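Local atomic coordinates of core protein VP7 (Bluetongue virus, PDB entry 1BVP), a protein that forms trimeric capsomers, 260 of which assemble on a VP3 scaffold to help form the inner capsid of the virus, and binds host cell surface receptors. Residues Thr44-Thr49 with Met61-Leu66; Asn38-Leu43 with Met88-Val93; Ala146-Ala151 with Ser162-Ala167; Phe194-Gly199 with Gln238-Val243. All blocks are in the same frame, centred on the assembly; numbering follows the deposited sequence.

Contact 1 (Thr44-Thr49 with Met61-Leu66)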
loop_
_atom_site.group_PDB
_atom_site.type_symbol
_atom_site.label_atom_id
_atom_site.label_comp_id
_atom_site.label_asym_id
_atom_site.label_seq_id
_atom_site.Cartn_x
_atom_site.Cartn_y
_atom_site.Cartn_z
ATOM N N THR A 44 17.071 -4.069 -38.093
ATOM C CA THR A 44 17.128 -2.631 -37.875
ATOM C C THR A 44 18.310 -1.914 -38.492
ATOM O O THR A 44 18.228 -0.726 -38.787
ATOM C CB THR A 44 17.150 -2.447 -36.338
ATOM O OG1 THR A 44 15.817 -2.263 -35.868
ATOM C CG2 THR A 44 18.076 -1.379 -35.858
ATOM N N LEU A 45 19.431 -2.620 -38.583
ATOM C CA LEU A 45 20.675 -2.100 -39.127
ATOM C C LEU A 45 21.361 -1.177 -38.163
ATOM O O LEU A 45 22.122 -0.287 -38.560
ATOM C CB LEU A 45 20.470 -1.416 -40.480
ATOM C CG LEU A 45 20.337 -2.278 -41.742
ATOM C CD1 LEU A 45 19.859 -3.703 -41.455
ATOM C CD2 LEU A 45 19.370 -1.558 -42.690
ATOM N N ARG A 46 21.056 -1.331 -36.888
ATOM C CA ARG A 46 21.750 -0.523 -35.906
ATOM C C ARG A 46 22.941 -1.372 -35.433
ATOM O O ARG A 46 23.094 -2.531 -35.867
ATOM C CB ARG A 46 20.808 -0.076 -34.803
ATOM C CG ARG A 46 20.060 1.162 -35.242
ATOM C CD ARG A 46 20.121 2.238 -34.173
ATOM N NE ARG A 46 19.093 2.028 -33.142
ATOM C CZ ARG A 46 18.136 2.914 -32.837
ATOM N NH1 ARG A 46 18.067 4.099 -33.451
ATOM N NH2 ARG A 46 17.154 2.573 -32.009
ATOM N N GLY A 47 23.816 -0.830 -34.601
ATOM C CA GLY A 47 24.953 -1.641 -34.208
ATOM C C GLY A 47 25.128 -1.637 -32.719
ATOM O O GLY A 47 26.118 -1.119 -32.172
ATOM N N VAL A 48 24.155 -2.221 -32.047
ATOM C CA VAL A 48 24.181 -2.276 -30.600
ATOM C C VAL A 48 25.267 -3.296 -30.176
ATOM O O VAL A 48 25.383 -4.339 -30.789
ATOM C CB VAL A 48 22.774 -2.698 -30.103
ATOM C CG1 VAL A 48 22.725 -2.787 -28.608
ATOM C CG2 VAL A 48 21.751 -1.724 -30.610
ATOM N N THR A 49 26.075 -2.975 -29.165
ATOM C CA THR A 49 27.111 -3.885 -28.659
ATOM C C THR A 49 26.518 -4.531 -27.416
ATOM O O THR A 49 25.704 -3.909 -26.766
ATOM C CB THR A 49 28.283 -3.122 -28.076
ATOM O OG1 THR A 49 28.692 -2.150 -29.001
ATOM C CG2 THR A 49 29.472 -4.049 -27.807
ATOM N N MET A 61 22.201 1.405 -27.172
ATOM C CA MET A 61 21.529 0.322 -26.453
ATOM C C MET A 61 20.221 0.832 -25.863
ATOM O O MET A 61 19.196 0.134 -25.900
ATOM C CB MET A 61 22.390 -0.239 -25.332
ATOM C CG MET A 61 21.697 -1.401 -24.641
ATOM S SD MET A 61 22.703 -2.206 -23.399
ATOM C CE MET A 61 23.203 -3.566 -24.388
ATOM N N PHE A 62 20.264 2.052 -25.318
ATOM C CA PHE A 62 19.076 2.661 -24.762
ATOM C C PHE A 62 18.011 2.810 -25.851
ATOM O O PHE A 62 16.824 2.538 -25.610
ATOM C CB PHE A 62 19.359 4.018 -24.140
ATOM C CG PHE A 62 18.129 4.645 -23.564
ATOM C CD1 PHE A 62 17.575 4.146 -22.386
ATOM C CD2 PHE A 62 17.449 5.640 -24.261
ATOM C CE1 PHE A 62 16.352 4.618 -21.914
ATOM C CE2 PHE A 62 16.224 6.122 -23.803
ATOM C CZ PHE A 62 15.670 5.611 -22.630
ATOM N N PHE A 63 18.420 3.220 -27.053
ATOM C CA PHE A 63 17.460 3.361 -28.134
ATOM C C PHE A 63 16.837 2.036 -28.488
ATOM O O PHE A 63 15.676 1.987 -28.882
ATOM C CB PHE A 63 18.093 3.973 -29.352
ATOM C CG PHE A 63 18.532 5.389 -29.152
ATOM C CD1 PHE A 63 17.916 6.204 -28.201
ATOM C CD2 PHE A 63 19.569 5.920 -29.921
ATOM C CE1 PHE A 63 18.328 7.525 -28.025
ATOM C CE2 PHE A 63 19.982 7.238 -29.746
ATOM C CZ PHE A 63 19.368 8.044 -28.801
ATOM N N MET A 64 17.579 0.947 -28.282
ATOM C CA MET A 64 17.055 -0.383 -28.587
ATOM C C MET A 64 15.949 -0.687 -27.584
ATOM O O MET A 64 14.916 -1.241 -27.925
ATOM C CB MET A 64 18.158 -1.439 -28.485
ATOM C CG MET A 64 17.622 -2.829 -28.698
ATOM S SD MET A 64 18.765 -4.126 -28.344
ATOM C CE MET A 64 19.041 -3.992 -26.540
ATOM N N CYS A 65 16.182 -0.318 -26.335
ATOM C CA CYS A 65 15.201 -0.527 -25.288
ATOM C C CYS A 65 13.963 0.340 -25.523
ATOM O O CYS A 65 12.819 -0.141 -25.403
ATOM C CB CYS A 65 15.835 -0.190 -23.979
ATOM S SG CYS A 65 16.968 -1.462 -23.470
ATOM N N LEU A 66 14.190 1.602 -25.898
ATOM C CA LEU A 66 13.095 2.508 -26.208
ATOM C C LEU A 66 12.243 1.913 -27.337
ATOM O O LEU A 66 11.014 1.852 -27.241
ATOM C CB LEU A 66 13.645 3.865 -26.606
ATOM C CG LEU A 66 12.657 5.005 -26.896
ATOM C CD1 LEU A 66 11.582 5.116 -25.841
ATOM C CD2 LEU A 66 13.449 6.301 -26.961
#
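Arg46 and Val48, on the loop of a helix-loop-helix unit, both turn their side chains toward helix 55-73, the helix that follows that loop in the helical domain of VP7. The Arg46 chain bends at its second and third torsions and brings its guanidinium across Phe63, so that the methylene carbon Phe63 CB lies over one face, 3.6 Å from Arg46 CZ. The ring is not stacked on the guanidinium: the two planes stand 41° apart, and Phe63 CD2 sits above the guanidinium plane near its rim.

Val48 reaches the helix with both methyls. CG1, anti to the backbone N (chi1 180°), touches the helix backbone at Met61 CA, 4.0 Å away, while CG2 meets Met64 CB at 4.2 Å. The two branches therefore divide between residues three positions apart, which is how neighbouring side chains are spaced on one side of a helix.

Second-shell residues hold this layer in position. Arg46 NH2 makes a salt bridge to Asp67 OD2, one turn beyond Phe63 on the same helix, and is also hydrogen-bonded to Tyr40 OH on helix 27-44, so polar partners on two helices fix the guanidinium. The Phe63 ring leads away from the loop to an edge-to-face contact with Phe327, and Gly47 N is bonded to Glu60 OE2. Farther along the loop, the methyl of Met61 lies against main chain, with CE 3.5 Å from Thr49 O.

Contact 2 (Asn38-Leu43 with Met88-Val93)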
loop_
_atom_site.group_PDB
_atom_site.type_symbol
_atom_site.label_atom_id
_atom_site.label_comp_id
_atom_site.label_asym_id
_atom_site.label_seq_id
_atom_site.Cartn_x
_atom_site.Cartn_y
_atom_site.Cartn_z
ATOM N N ASN A 38 21.306 -9.555 -31.629
ATOM C CA ASN A 38 21.588 -10.026 -32.962
ATOM C C ASN A 38 20.313 -9.820 -33.833
ATOM O O ASN A 38 20.394 -9.180 -34.882
ATOM C CB ASN A 38 22.104 -11.487 -32.908
ATOM C CG ASN A 38 22.397 -12.083 -34.308
ATOM O OD1 ASN A 38 23.460 -11.843 -34.857
ATOM N ND2 ASN A 38 21.465 -12.882 -34.862
ATOM N N ARG A 39 19.134 -10.288 -33.395
ATOM C CA ARG A 39 17.914 -10.094 -34.201
ATOM C C ARG A 39 17.670 -8.614 -34.455
ATOM O O ARG A 39 17.420 -8.182 -35.574
ATOM C CB ARG A 39 16.691 -10.653 -33.506
ATOM C CG ARG A 39 16.289 -12.013 -33.956
ATOM C CD ARG A 39 15.987 -12.050 -35.433
ATOM N NE ARG A 39 14.564 -11.952 -35.732
ATOM C CZ ARG A 39 14.040 -12.227 -36.924
ATOM N NH1 ARG A 39 14.826 -12.606 -37.919
ATOM N NH2 ARG A 39 12.727 -12.151 -37.118
ATOM N N TYR A 40 17.794 -7.837 -33.391
ATOM C CA TYR A 40 17.581 -6.423 -33.456
ATOM C C TYR A 40 18.480 -5.743 -34.479
ATOM O O TYR A 40 17.988 -5.086 -35.387
ATOM C CB TYR A 40 17.781 -5.822 -32.076
ATOM C CG TYR A 40 17.474 -4.349 -32.033
ATOM C CD1 TYR A 40 16.146 -3.889 -32.092
ATOM C CD2 TYR A 40 18.506 -3.408 -31.997
ATOM C CE1 TYR A 40 15.870 -2.524 -32.128
ATOM C CE2 TYR A 40 18.242 -2.048 -32.026
ATOM C CZ TYR A 40 16.931 -1.616 -32.093
ATOM O OH TYR A 40 16.685 -0.274 -32.130
ATOM N N ASN A 41 19.795 -5.882 -34.338
ATOM C CA ASN A 41 20.729 -5.265 -35.281
ATOM C C ASN A 41 20.464 -5.727 -36.729
ATOM O O ASN A 41 20.519 -4.936 -37.678
ATOM C CB ASN A 41 22.161 -5.545 -34.857
ATOM C CG ASN A 41 22.583 -4.707 -33.667
ATOM O OD1 ASN A 41 23.564 -5.005 -33.005
ATOM N ND2 ASN A 41 21.852 -3.629 -33.403
ATOM N N GLY A 42 20.045 -6.974 -36.886
ATOM C CA GLY A 42 19.770 -7.464 -38.216
ATOM C C GLY A 42 18.589 -6.850 -38.937
ATOM O O GLY A 42 18.700 -6.515 -40.112
ATOM N N LEU A 43 17.448 -6.753 -38.262
ATOM C CA LEU A 43 16.235 -6.194 -38.863
ATOM C C LEU A 43 16.184 -4.669 -38.867
ATOM O O LEU A 43 15.392 -4.061 -39.584
ATOM C CB LEU A 43 15.007 -6.705 -38.111
ATOM C CG LEU A 43 14.610 -8.172 -38.197
ATOM C CD1 LEU A 43 13.334 -8.357 -37.410
ATOM C CD2 LEU A 43 14.365 -8.551 -39.634
ATOM N N MET A 88 10.031 0.865 -36.538
ATOM C CA MET A 88 8.816 0.066 -36.515
ATOM C C MET A 88 9.049 -1.437 -36.699
ATOM O O MET A 88 8.233 -2.260 -36.252
ATOM C CB MET A 88 7.859 0.598 -37.578
ATOM C CG MET A 88 7.685 2.115 -37.518
ATOM S SD MET A 88 6.973 2.623 -35.941
ATOM C CE MET A 88 5.351 1.654 -35.940
ATOM N N ALA A 89 10.163 -1.803 -37.335
ATOM C CA ALA A 89 10.483 -3.219 -37.539
ATOM C C ALA A 89 10.722 -3.980 -36.224
ATOM O O ALA A 89 10.766 -5.220 -36.229
ATOM C CB ALA A 89 11.708 -3.349 -38.411
ATOM N N THR A 90 10.898 -3.246 -35.116
ATOM C CA THR A 90 11.153 -3.849 -33.812
ATOM C C THR A 90 10.085 -4.864 -33.422
ATOM O O THR A 90 10.378 -5.883 -32.788
ATOM C CB THR A 90 11.313 -2.790 -32.756
ATOM O OG1 THR A 90 12.340 -1.862 -33.150
ATOM C CG2 THR A 90 11.707 -3.402 -31.454
ATOM N N ILE A 91 8.865 -4.652 -33.896
ATOM C CA ILE A 91 7.783 -5.582 -33.592
ATOM C C ILE A 91 8.135 -6.982 -34.118
ATOM O O ILE A 91 7.814 -7.984 -33.489
ATOM C CB ILE A 91 6.410 -5.068 -34.155
ATOM C CG1 ILE A 91 5.297 -6.020 -33.751
ATOM C CG2 ILE A 91 6.429 -4.928 -35.666
ATOM C CD1 ILE A 91 5.034 -6.014 -32.267
ATOM N N GLY A 92 8.825 -7.031 -35.262
ATOM C CA GLY A 92 9.245 -8.289 -35.861
ATOM C C GLY A 92 10.319 -8.929 -34.999
ATOM O O GLY A 92 10.382 -10.139 -34.848
ATOM N N VAL A 93 11.192 -8.113 -34.444
ATOM C CA VAL A 93 12.208 -8.629 -33.560
ATOM C C VAL A 93 11.540 -9.307 -32.358
ATOM O O VAL A 93 11.819 -10.453 -32.030
ATOM C CB VAL A 93 13.052 -7.490 -33.021
ATOM C CG1 VAL A 93 14.010 -8.020 -31.987
ATOM C CG2 VAL A 93 13.756 -6.753 -34.184
#
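Leu43 and Val93 lie alongside each other, pointing opposite ways, where the last turns of helix 27-44 lie against the short helix 90-94. Leu43 CD1 comes within 3.6 Å of Val93 CG2, and the same methyl also reaches the backbone at Gly92 C. Val93 divides its two branches along the longer helix. CG1, anti to its own backbone N (chi1 174°), lies beside Arg39 CB at 4.1 Å, whereas CG2 fits between Leu43 and Tyr40, 3.9 Å from Tyr40 CA.

The tyrosine ring extends down the flank of this pair. Its CG is anti to the backbone N (chi1 -176°), and the ring presents an edge to Thr90, with CE1 3.7 Å from Thr90 OG1. On the other flank the bent Arg39 chain lays its guanidinium next to Leu43, whose CD1 is 3.8 Å above that plane toward the rim. Gly92 O lies at the edge of the guanidinium, 3.8 Å from Arg39 NH2.

Polar ends find partners around the junction: Tyr40 OH bonds to Asp67 OD2 on helix 55-73, Thr90 OG1 to His87 O, and Arg39 NE to Thr96 OG1. The helices thus adhere through methyl and methylene groups, while the polar groups bordering this apolar strip are engaged largely with neighbouring parts of the helical domain.

Contact 3 (Ala146-Ala151 with Ser162-Ala167)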
loop_
_atom_site.group_PDB
_atom_site.type_symbol
_atom_site.label_atom_id
_atom_site.label_comp_id
_atom_site.label_asym_id
_atom_site.label_seq_id
_atom_site.Cartn_x
_atom_site.Cartn_y
_atom_site.Cartn_z
ATOM N N ALA A 146 -42.769 16.967 8.724
ATOM C CA ALA A 146 -43.688 15.828 8.594
ATOM C C ALA A 146 -43.127 14.435 8.856
ATOM O O ALA A 146 -43.890 13.466 8.839
ATOM C CB ALA A 146 -44.385 15.822 7.214
ATOM N N GLN A 147 -41.818 14.303 9.034
ATOM C CA GLN A 147 -41.246 12.989 9.290
ATOM C C GLN A 147 -40.896 12.828 10.771
ATOM O O GLN A 147 -40.824 13.813 11.503
ATOM C CB GLN A 147 -40.017 12.795 8.430
ATOM C CG GLN A 147 -40.277 12.726 6.944
ATOM C CD GLN A 147 -38.970 12.769 6.140
ATOM O OE1 GLN A 147 -38.942 13.249 5.002
ATOM N NE2 GLN A 147 -37.879 12.282 6.737
ATOM N N ALA A 148 -40.773 11.585 11.233
ATOM C CA ALA A 148 -40.416 11.323 12.632
ATOM C C ALA A 148 -38.945 10.926 12.772
ATOM O O ALA A 148 -38.418 10.866 13.887
ATOM C CB ALA A 148 -41.296 10.238 13.220
ATOM N N VAL A 149 -38.360 10.465 11.662
ATOM C CA VAL A 149 -36.941 10.112 11.606
ATOM C C VAL A 149 -36.402 10.763 10.344
ATOM O O VAL A 149 -37.097 10.799 9.324
ATOM C CB VAL A 149 -36.636 8.559 11.648
ATOM C CG1 VAL A 149 -37.832 7.772 12.107
ATOM C CG2 VAL A 149 -36.085 8.045 10.345
ATOM N N THR A 150 -35.248 11.420 10.476
ATOM C CA THR A 150 -34.582 12.075 9.358
ATOM C C THR A 150 -33.077 11.778 9.384
ATOM O O THR A 150 -32.384 12.062 10.388
ATOM C CB THR A 150 -34.829 13.584 9.351
ATOM O OG1 THR A 150 -36.217 13.823 9.112
ATOM C CG2 THR A 150 -34.039 14.256 8.238
ATOM N N ALA A 151 -32.625 11.129 8.301
ATOM C CA ALA A 151 -31.230 10.738 8.074
ATOM C C ALA A 151 -30.615 11.798 7.193
ATOM O O ALA A 151 -31.189 12.202 6.178
ATOM C CB ALA A 151 -31.159 9.410 7.383
ATOM N N SER A 162 -31.825 11.629 13.163
ATOM C CA SER A 162 -32.545 12.262 14.288
ATOM C C SER A 162 -33.837 11.467 14.449
ATOM O O SER A 162 -34.575 11.263 13.474
ATOM C CB SER A 162 -32.952 13.699 13.960
ATOM O OG SER A 162 -31.856 14.530 13.666
ATOM N N LEU A 163 -34.113 11.004 15.656
ATOM C CA LEU A 163 -35.344 10.247 15.911
ATOM C C LEU A 163 -36.238 10.942 16.972
ATOM O O LEU A 163 -35.750 11.307 18.068
ATOM C CB LEU A 163 -35.017 8.847 16.475
ATOM C CG LEU A 163 -34.264 7.672 15.857
ATOM C CD1 LEU A 163 -35.039 7.116 14.698
ATOM C CD2 LEU A 163 -32.879 8.095 15.461
ATOM N N ASN A 164 -37.527 11.127 16.661
ATOM C CA ASN A 164 -38.487 11.680 17.639
ATOM C C ASN A 164 -38.708 10.578 18.699
ATOM O O ASN A 164 -38.406 9.389 18.448
ATOM C CB ASN A 164 -39.837 12.015 16.987
ATOM C CG ASN A 164 -39.868 13.411 16.378
ATOM O OD1 ASN A 164 -39.264 14.356 16.904
ATOM N ND2 ASN A 164 -40.596 13.554 15.279
ATOM N N ALA A 165 -39.197 10.957 19.885
ATOM C CA ALA A 165 -39.444 9.961 20.929
ATOM C C ALA A 165 -40.384 8.895 20.374
ATOM O O ALA A 165 -41.345 9.209 19.638
ATOM C CB ALA A 165 -40.027 10.603 22.143
ATOM N N GLY A 166 -40.039 7.636 20.636
ATOM C CA GLY A 166 -40.828 6.511 20.154
ATOM C C GLY A 166 -40.808 6.194 18.660
ATOM O O GLY A 166 -41.408 5.188 18.260
ATOM N N ALA A 167 -40.113 7.000 17.846
ATOM C CA ALA A 167 -40.052 6.801 16.382
ATOM C C ALA A 167 -39.233 5.596 15.861
ATOM O O ALA A 167 -38.362 5.036 16.554
ATOM C CB ALA A 167 -39.606 8.093 15.686
#
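Ala148 and Ala167 meet methyl to methyl at the open end of an antiparallel beta hairpin, where strands 149-155 and 158-163 pass into loops. Ala167 CB is 3.7 Å from Ala148 CB and 4.0 Å from Val149 CG1, so this one small bump fills the notch between two successive residues. It is put there by a type II turn from Asn164 to Ala167, which folds the chain back and is closed by the Ala167 N to Asn164 O bond.

Val149 and Leu163, a non-hydrogen-bonded pair, lie side by side pointing the same way. Leu163 leans toward its partner, with CD1 3.7 Å from Val149 CB. On the opposite sheet face are Thr150 and Ser162, a hydrogen-bonded pair whose backbones are joined both ways: Ser162 N to Thr150 O at 2.9 Å and Thr150 N to Ser162 O at 3.1 Å. A third rung runs from Asn164 N to Ala148 O, nearly straight at 166°. The Asn164 amide lies alongside that rung, its ND2 3.5 Å from Ala148 CA.

Outward from the hairpin, Ser162 OG bonds to Phe142 O and Thr150 OG1 to Arg144 N, tying one face to the preceding loop. Strand 158-163 is flanked on its other side by strand 241-252, and the turn beyond it leads to strand 168-170, which belongs to a second antiparallel sheet of this beta domain.

Contact 4 (Phe194-Gly199 with Gln238-Val243)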
loop_
_atom_site.group_PDB
_atom_site.type_symbol
_atom_site.label_atom_id
_atom_site.label_comp_id
_atom_site.label_asym_id
_atom_site.label_seq_id
_atom_site.Cartn_x
_atom_site.Cartn_y
_atom_site.Cartn_z
ATOM N N PHE A 194 -25.955 16.132 21.821
ATOM C CA PHE A 194 -26.177 16.848 20.564
ATOM C C PHE A 194 -26.894 18.192 20.749
ATOM O O PHE A 194 -27.422 18.485 21.801
ATOM C CB PHE A 194 -26.960 15.982 19.575
ATOM C CG PHE A 194 -28.311 15.535 20.078
ATOM C CD1 PHE A 194 -28.422 14.457 20.953
ATOM C CD2 PHE A 194 -29.482 16.132 19.597
ATOM C CE1 PHE A 194 -29.682 13.963 21.338
ATOM C CE2 PHE A 194 -30.747 15.649 19.970
ATOM C CZ PHE A 194 -30.849 14.565 20.835
ATOM N N ALA A 195 -26.909 18.997 19.704
ATOM C CA ALA A 195 -27.522 20.300 19.724
ATOM C C ALA A 195 -28.926 20.229 19.191
ATOM O O ALA A 195 -29.160 19.614 18.142
ATOM C CB ALA A 195 -26.719 21.271 18.879
ATOM N N MET A 196 -29.857 20.862 19.912
ATOM C CA MET A 196 -31.253 20.921 19.486
ATOM C C MET A 196 -31.331 22.094 18.508
ATOM O O MET A 196 -30.410 22.918 18.470
ATOM C CB MET A 196 -32.143 21.090 20.695
ATOM C CG MET A 196 -32.373 19.796 21.455
ATOM S SD MET A 196 -33.442 18.600 20.519
ATOM C CE MET A 196 -34.285 19.721 19.168
ATOM N N ALA A 197 -32.388 22.193 17.704
ATOM C CA ALA A 197 -32.464 23.290 16.717
ATOM C C ALA A 197 -32.198 24.682 17.314
ATOM O O ALA A 197 -31.647 25.587 16.667
ATOM C CB ALA A 197 -33.796 23.257 15.999
ATOM N N GLN A 198 -32.619 24.839 18.558
ATOM C CA GLN A 198 -32.437 26.072 19.284
ATOM C C GLN A 198 -31.008 26.283 19.741
ATOM O O GLN A 198 -30.581 27.396 19.913
ATOM C CB GLN A 198 -33.438 26.162 20.443
ATOM C CG GLN A 198 -34.721 26.867 20.027
ATOM C CD GLN A 198 -34.437 28.161 19.191
ATOM O OE1 GLN A 198 -33.656 29.040 19.605
ATOM N NE2 GLN A 198 -35.046 28.250 18.004
ATOM N N GLY A 199 -30.256 25.224 19.976
ATOM C CA GLY A 199 -28.887 25.445 20.378
ATOM C C GLY A 199 -28.542 24.793 21.676
ATOM O O GLY A 199 -27.369 24.647 21.995
ATOM N N GLN A 238 -38.342 7.829 25.447
ATOM C CA GLN A 238 -39.330 8.905 25.568
ATOM C C GLN A 238 -38.781 10.312 25.349
ATOM O O GLN A 238 -39.430 11.293 25.668
ATOM C CB GLN A 238 -40.083 8.793 26.906
ATOM C CG GLN A 238 -41.148 7.670 26.922
ATOM C CD GLN A 238 -42.080 7.703 25.678
ATOM O OE1 GLN A 238 -42.967 8.553 25.578
ATOM N NE2 GLN A 238 -41.865 6.777 24.732
ATOM N N GLN A 239 -37.628 10.392 24.692
ATOM C CA GLN A 239 -36.939 11.644 24.398
ATOM C C GLN A 239 -36.376 11.571 22.994
ATOM O O GLN A 239 -36.279 10.480 22.425
ATOM C CB GLN A 239 -35.748 11.799 25.325
ATOM C CG GLN A 239 -36.039 12.223 26.725
ATOM C CD GLN A 239 -34.765 12.690 27.386
ATOM O OE1 GLN A 239 -34.113 13.624 26.904
ATOM N NE2 GLN A 239 -34.363 12.010 28.442
ATOM N N ASN A 240 -35.955 12.712 22.453
ATOM C CA ASN A 240 -35.341 12.711 21.124
ATOM C C ASN A 240 -33.997 11.971 21.211
ATOM O O ASN A 240 -33.313 11.982 22.262
ATOM C CB ASN A 240 -35.046 14.114 20.618
ATOM C CG ASN A 240 -36.206 15.020 20.737
ATOM O OD1 ASN A 240 -36.278 15.788 21.681
ATOM N ND2 ASN A 240 -37.130 14.944 19.799
ATOM N N ALA A 241 -33.621 11.359 20.091
ATOM C CA ALA A 241 -32.378 10.614 19.997
ATOM C C ALA A 241 -31.664 10.893 18.685
ATOM O O ALA A 241 -32.284 11.316 17.695
ATOM C CB ALA A 241 -32.655 9.120 20.122
ATOM N N MET A 242 -30.344 10.724 18.708
ATOM C CA MET A 242 -29.520 10.870 17.506
ATOM C C MET A 242 -28.516 9.725 17.405
ATOM O O MET A 242 -27.920 9.321 18.423
ATOM C CB MET A 242 -28.779 12.190 17.498
ATOM C CG MET A 242 -29.600 13.267 16.937
ATOM S SD MET A 242 -28.659 14.720 16.616
ATOM C CE MET A 242 -28.455 14.547 14.787
ATOM N N VAL A 243 -28.392 9.125 16.223
ATOM C CA VAL A 243 -27.381 8.074 16.068
ATOM C C VAL A 243 -26.503 8.426 14.891
ATOM O O VAL A 243 -26.985 9.114 13.961
ATOM C CB VAL A 243 -27.989 6.652 15.827
ATOM C CG1 VAL A 243 -28.981 6.313 16.906
ATOM C CG2 VAL A 243 -28.630 6.554 14.471
#
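Phe194 and Met242 make a Met-aromatic contact where strands 183-195 and 241-252 of the beta domain draw apart. Met242 CG stands over the ring, 4.0 Å from its centroid and 12° off the normal, a CH-pi contact above the middle of the face. The sulfur, Met242 SD, is also 4.0 Å from the centroid of the Phe194 ring but displaced toward the rim, oblique at 36° off the normal. Phe194 CG sits between the backbone N and the carbonyl carbon (chi1 59°), an orientation that swings the ring across to the methionine.

The far end of the ring points edge-on at main chain, where Phe194 CZ is 3.8 Å from Asn240 O, in the plane of the ring. Nearby the bent chain of Met196 brings its SD to 4.2 Å from Asn240 OD1, the two side chains crossing at about a right angle.

Backbone bonding links these residues to others. The CA atoms of Phe194 and Met242 are 7.5 Å apart; Phe194 pairs with Gln202 of strand 201-203, and Met242 with Ile191. A type I turn from Met196 to Gly199 carries the chain to the trimer interface, where Gly199 O accepts a bond from Arg140 of a second subunit and Ala197 O is bonded to Ser201 OG of a third.

With an aromatic face, a thioether and methylene groups as its main surfaces, the junction is probably held by dispersion, with a weak sulfur-aromatic component, where the backbones of the two segments do not pair with each other.

In the fold
From the N terminus, helix 27-44 supplies the first segment of contact 2 and leads straight into the loop of contact 1. Contact 1 closes first, on helix 55-73; contact 2 closes later, on helix 90-94, so the shorter loop lies wholly within the longer one. Their centres are 9 Å apart, and together they tie three successive helices. Contacts 3 and 4 follow in series on the far side of the chain's centre, in the beta domain, about 74 to 76 Å away between centres. Contact 3 closes a hairpin; contact 4 joins strands far apart in sequence. They share a sheet, Leu163 N lying 2.8 Å from Ala241 O.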